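Local coordinates for protein pyruvate kinase (Toxoplasma gondii, PDB 3GG8) that probably catalyses the last step of glycolysis, transferring the phosphoryl group of phosphoenolpyruvate to ADP to give pyruvate and ATP, at residues G348-G353 against I358-M363; I40-G45 against V55-A60. One frame throughout, in Å; residues are numbered along the deposited sequence.

Interaction 1 (G348-G353 against I358-M363); sequences GETANG and ITVETM
E349, on the short helix 348-351, meets T359 on the following helix through aliphatic carbon: its CB lies 3.6 Å from T359 CG2, and the two side chains cross at about a right angle. The bend in the glutamate chain at chi2 (97°) then turns the carboxylate away from T359, to the backbone N-H groups of S347 and L316. A water joins the same two residues, donating to the backbone O of E349 at 2.6 Å and to T359 OG1 at 3.2 Å; that hydroxyl is also hydrogen-bonded to F355 O, four residues earlier, just before the helix. Next along the chain, T350 divides its two branches. With chi1 at 57°, CG2 stands anti to the carbonyl carbon and approaches V360 CG2 at 4.1 Å, a looser apolar touch, while OG1 is hydrogen-bonded to T43 O. The pair illustrates how a (βα)8 barrel can carry a small extra helix between its eighth strand, 343-346, and its last barrel helix, 356-371. T359 and V360 rest on L346 of that strand, and T350 and V360 both reach C42 of strand 39-43 and M57 of helix 51-60.

Interaction 2 (I40-G45 against V55-A60); sequences IVCTMG and VKMIDA
With CG anti to its own carbonyl carbon (chi1 -77°) and an extended chi2, M57 reaches from its helix toward C42 on the strand, and a final bend at chi3 (72°) sets its methyl against the cysteine. This is the first beta-alpha unit of the (βα)8 barrel of pyruvate kinase: strand 39-43, helix 51-60 and strand 62-68 form a beta-alpha-beta unit, and the contact packs its helix on the outside of its first strand. The fit illustrates how one flexible methionine can span such an interface, for the CA atoms of C42 and M57 are 8.7 Å apart. M57 CE lies 3.8 Å from C42 CB and 4.0 Å from C42 SG, so the methyl meets both atoms of the cysteine side chain. Two residues after C42, M44 is bent at both chi2 and chi3, which brings its methyl round toward the helix. No hydrogen bond crosses between the segments; the interface is entirely apolar and buried. M62 of the next strand touches both C42 and M57, C48 packs on M57 as well, and M44 also touches T80 and I84 of helix 74-90. Between the two methionines, the methyl carbons M44 CE and M57 CE meet at 4.4 Å, a more distant apolar contact than that with the cysteine.

From the N terminus, interaction 2 comes first, closing the loop that runs from strand 39-43 into helix 51-60. Interaction 1 opens only near the end of the barrel sequence and closes a shorter connection, from helix 348-351 into helix 356-371. The two are therefore in series, neither nested nor crossed, yet their centres lie 8 Å apart. Closure of the barrel explains this: its first and eighth strands are neighbours, which brings the beginning and end of the domain together. At the seam M363 CE packs on I40 CG2, A351 CB on M44 O and V360 CG1 on A60 CB, joining both helices of interaction 1 to the first beta-alpha unit.

Interaction 1 (G348-G353 against I358-M363)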
loop_
_atom_site.group_PDB
_atom_site.type_symbol
_atom_site.label_atom_id
_atom_site.label_comp_id
_atom_site.label_asym_id
_atom_site.label_seq_id
_atom_site.Cartn_x
_atom_site.Cartn_y
_atom_site.Cartn_z
ATOM N N GLY C 348 -40.359 19.560 -4.807
ATOM C CA GLY C 348 -41.688 19.907 -4.304
ATOM C C GLY C 348 -41.724 20.143 -2.797
ATOM O O GLY C 348 -42.579 20.907 -2.294
ATOM N N GLU C 349 -40.805 19.496 -2.070
ATOM C CA GLU C 349 -40.761 19.621 -0.607
ATOM C C GLU C 349 -40.673 21.078 -0.158
ATOM O O GLU C 349 -41.233 21.428 0.878
ATOM C CB GLU C 349 -39.597 18.819 0.004
ATOM C CG GLU C 349 -39.560 17.331 -0.366
ATOM C CD GLU C 349 -38.616 17.024 -1.545
ATOM O OE1 GLU C 349 -37.963 15.951 -1.541
ATOM O OE2 GLU C 349 -38.529 17.848 -2.480
ATOM N N THR C 350 -39.959 21.902 -0.928
ATOM C CA THR C 350 -39.790 23.352 -0.626
ATOM C C THR C 350 -40.666 24.238 -1.535
ATOM O O THR C 350 -41.101 25.318 -1.120
ATOM C CB THR C 350 -38.275 23.852 -0.743
ATOM O OG1 THR C 350 -37.758 23.580 -2.056
ATOM C CG2 THR C 350 -37.366 23.190 0.274
ATOM N N ALA C 351 -40.907 23.795 -2.768
ATOM C CA ALA C 351 -41.730 24.578 -3.701
ATOM C C ALA C 351 -43.220 24.570 -3.310
ATOM O O ALA C 351 -43.891 25.613 -3.327
ATOM C CB ALA C 351 -41.527 24.106 -5.149
ATOM N N ASN C 352 -43.714 23.387 -2.945
ATOM C CA ASN C 352 -45.126 23.136 -2.753
ATOM C C ASN C 352 -45.347 22.375 -1.439
ATOM O O ASN C 352 -46.325 21.630 -1.301
ATOM C CB ASN C 352 -45.673 22.273 -3.909
ATOM C CG ASN C 352 -45.329 22.809 -5.284
ATOM O OD1 ASN C 352 -44.646 22.139 -6.061
ATOM N ND2 ASN C 352 -45.810 24.002 -5.606
ATOM N N GLY C 353 -44.444 22.519 -0.482
ATOM C CA GLY C 353 -44.509 21.683 0.711
ATOM C C GLY C 353 -45.148 22.380 1.887
ATOM O O GLY C 353 -45.119 23.612 1.947
ATOM N N ILE C 358 -38.484 23.234 7.823
ATOM C CA ILE C 358 -38.293 21.955 8.499
ATOM C C ILE C 358 -37.666 20.902 7.572
ATOM O O ILE C 358 -36.837 20.102 8.013
ATOM C CB ILE C 358 -39.605 21.446 9.181
ATOM C CG1 ILE C 358 -39.935 22.336 10.386
ATOM C CG2 ILE C 358 -39.462 19.990 9.632
ATOM C CD1 ILE C 358 -41.084 21.850 11.271
ATOM N N THR C 359 -38.041 20.912 6.294
ATOM C CA THR C 359 -37.450 19.989 5.339
ATOM C C THR C 359 -35.959 20.312 5.128
ATOM O O THR C 359 -35.137 19.400 5.040
ATOM C CB THR C 359 -38.228 19.942 3.995
ATOM O OG1 THR C 359 -39.623 19.723 4.254
ATOM C CG2 THR C 359 -37.715 18.806 3.105
ATOM N N VAL C 360 -35.614 21.598 5.073
ATOM C CA VAL C 360 -34.212 21.994 4.893
ATOM C C VAL C 360 -33.359 21.630 6.106
ATOM O O VAL C 360 -32.229 21.166 5.956
ATOM C CB VAL C 360 -34.034 23.511 4.585
ATOM C CG1 VAL C 360 -32.570 23.858 4.437
ATOM C CG2 VAL C 360 -34.764 23.897 3.339
ATOM N N GLU C 361 -33.890 21.852 7.303
ATOM C CA GLU C 361 -33.195 21.456 8.534
ATOM C C GLU C 361 -32.979 19.945 8.584
ATOM O O GLU C 361 -31.933 19.475 9.036
ATOM C CB GLU C 361 -33.985 21.872 9.786
ATOM C CG GLU C 361 -34.487 23.310 9.805
ATOM C CD GLU C 361 -35.076 23.704 11.153
ATOM O OE1 GLU C 361 -34.723 24.803 11.656
ATOM O OE2 GLU C 361 -35.883 22.926 11.710
ATOM N N THR C 362 -33.983 19.195 8.151
ATOM C CA THR C 362 -33.953 17.733 8.191
ATOM C C THR C 362 -32.873 17.184 7.255
ATOM O O THR C 362 -32.106 16.286 7.632
ATOM C CB THR C 362 -35.352 17.143 7.876
ATOM O OG1 THR C 362 -36.289 17.653 8.828
ATOM C CG2 THR C 362 -35.360 15.622 7.915
ATOM N N MET C 363 -32.791 17.735 6.056
ATOM C CA MET C 363 -31.759 17.310 5.129
ATOM C C MET C 363 -30.364 17.679 5.601
ATOM O O MET C 363 -29.430 16.944 5.327
ATOM C CB MET C 363 -31.993 17.853 3.711
ATOM C CG MET C 363 -31.304 16.960 2.667
ATOM S SD MET C 363 -32.070 17.041 1.053
ATOM C CE MET C 363 -31.628 18.723 0.655
HETATM O O HOH W 1 -42.453 20.444 2.945
#

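Interaction 2 (I40-G45 against V55-A60)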
loop_
_atom_site.group_PDB
_atom_site.type_symbol
_atom_site.label_atom_id
_atom_site.label_comp_id
_atom_site.label_asym_id
_atom_site.label_seq_id
_atom_site.Cartn_x
_atom_site.Cartn_y
_atom_site.Cartn_z
ATOM N N ILE C 40 -26.844 22.270 -0.142
ATOM C CA ILE C 40 -28.284 21.994 -0.278
ATOM C C ILE C 40 -28.923 22.912 -1.320
ATOM O O ILE C 40 -28.796 24.142 -1.236
ATOM C CB ILE C 40 -29.026 22.076 1.077
ATOM C CG1 ILE C 40 -28.491 21.009 2.056
ATOM C CG2 ILE C 40 -30.533 21.936 0.890
ATOM C CD1 ILE C 40 -28.993 21.148 3.470
ATOM N N VAL C 41 -29.575 22.298 -2.311
ATOM C CA VAL C 41 -30.304 23.039 -3.346
ATOM C C VAL C 41 -31.813 22.999 -3.057
ATOM O O VAL C 41 -32.390 21.920 -2.820
ATOM C CB VAL C 41 -30.007 22.493 -4.771
ATOM C CG1 VAL C 41 -30.724 23.325 -5.842
ATOM C CG2 VAL C 41 -28.480 22.413 -5.031
ATOM N N CYS C 42 -32.431 24.187 -3.065
ATOM C CA CYS C 42 -33.867 24.342 -2.785
ATOM C C CYS C 42 -34.588 24.966 -3.961
ATOM O O CYS C 42 -34.138 25.973 -4.530
ATOM C CB CYS C 42 -34.085 25.203 -1.549
ATOM S SG CYS C 42 -33.376 24.483 -0.045
ATOM N N THR C 43 -35.694 24.333 -4.338
ATOM C CA THR C 43 -36.543 24.805 -5.431
ATOM C C THR C 43 -37.514 25.841 -4.879
ATOM O O THR C 43 -38.204 25.597 -3.880
ATOM C CB THR C 43 -37.300 23.633 -6.090
ATOM O OG1 THR C 43 -36.346 22.697 -6.589
ATOM C CG2 THR C 43 -38.180 24.093 -7.261
ATOM N N MET C 44 -37.543 26.997 -5.542
ATOM C CA MET C 44 -38.437 28.087 -5.204
ATOM C C MET C 44 -39.855 27.738 -5.613
ATOM O O MET C 44 -40.055 27.016 -6.582
ATOM C CB MET C 44 -38.001 29.334 -5.982
ATOM C CG MET C 44 -36.567 29.734 -5.686
ATOM S SD MET C 44 -36.350 30.247 -3.956
ATOM C CE MET C 44 -36.027 28.709 -3.063
ATOM N N GLY C 45 -40.829 28.278 -4.888
ATOM C CA GLY C 45 -42.236 27.996 -5.164
ATOM C C GLY C 45 -43.128 28.682 -4.154
ATOM O O GLY C 45 -42.625 29.379 -3.274
ATOM N N VAL C 55 -35.428 33.543 4.341
ATOM C CA VAL C 55 -34.446 33.817 5.383
ATOM C C VAL C 55 -34.288 32.615 6.329
ATOM O O VAL C 55 -33.162 32.171 6.582
ATOM C CB VAL C 55 -34.788 35.099 6.162
ATOM C CG1 VAL C 55 -33.970 35.185 7.442
ATOM C CG2 VAL C 55 -34.544 36.311 5.290
ATOM N N LYS C 56 -35.410 32.074 6.815
ATOM C CA LYS C 56 -35.400 30.873 7.668
ATOM C C LYS C 56 -34.749 29.681 6.967
ATOM O O LYS C 56 -34.154 28.829 7.609
ATOM C CB LYS C 56 -36.814 30.505 8.095
ATOM C CG LYS C 56 -37.393 31.429 9.151
ATOM C CD LYS C 56 -38.810 31.050 9.520
ATOM C CE LYS C 56 -39.396 32.087 10.452
ATOM N NZ LYS C 56 -40.739 31.688 10.940
ATOM N N MET C 57 -34.863 29.641 5.647
ATOM C CA MET C 57 -34.251 28.588 4.854
ATOM C C MET C 57 -32.755 28.775 4.708
ATOM O O MET C 57 -32.020 27.798 4.710
ATOM C CB MET C 57 -34.930 28.472 3.497
ATOM C CG MET C 57 -36.249 27.750 3.613
ATOM S SD MET C 57 -37.263 27.920 2.167
ATOM C CE MET C 57 -36.416 26.901 0.978
ATOM N N ILE C 58 -32.302 30.025 4.602
ATOM C CA ILE C 58 -30.877 30.300 4.632
ATOM C C ILE C 58 -30.280 29.776 5.945
ATOM O O ILE C 58 -29.272 29.056 5.922
ATOM C CB ILE C 58 -30.556 31.795 4.492
ATOM C CG1 ILE C 58 -30.955 32.319 3.111
ATOM C CG2 ILE C 58 -29.061 32.051 4.789
ATOM C CD1 ILE C 58 -30.923 33.825 3.001
ATOM N N ASP C 59 -30.892 30.139 7.078
ATOM C CA ASP C 59 -30.373 29.723 8.404
ATOM C C ASP C 59 -30.353 28.205 8.508
ATOM O O ASP C 59 -29.496 27.643 9.161
ATOM C CB ASP C 59 -31.194 30.309 9.570
ATOM C CG ASP C 59 -31.162 31.823 9.618
ATOM O OD1 ASP C 59 -30.222 32.431 9.052
ATOM O OD2 ASP C 59 -32.077 32.416 10.248
ATOM N N ALA C 60 -31.291 27.559 7.825
ATOM C CA ALA C 60 -31.457 26.110 7.891
ATOM C C ALA C 60 -30.427 25.330 7.074
ATOM O O ALA C 60 -30.223 24.135 7.311
ATOM C CB ALA C 60 -32.864 25.739 7.473
#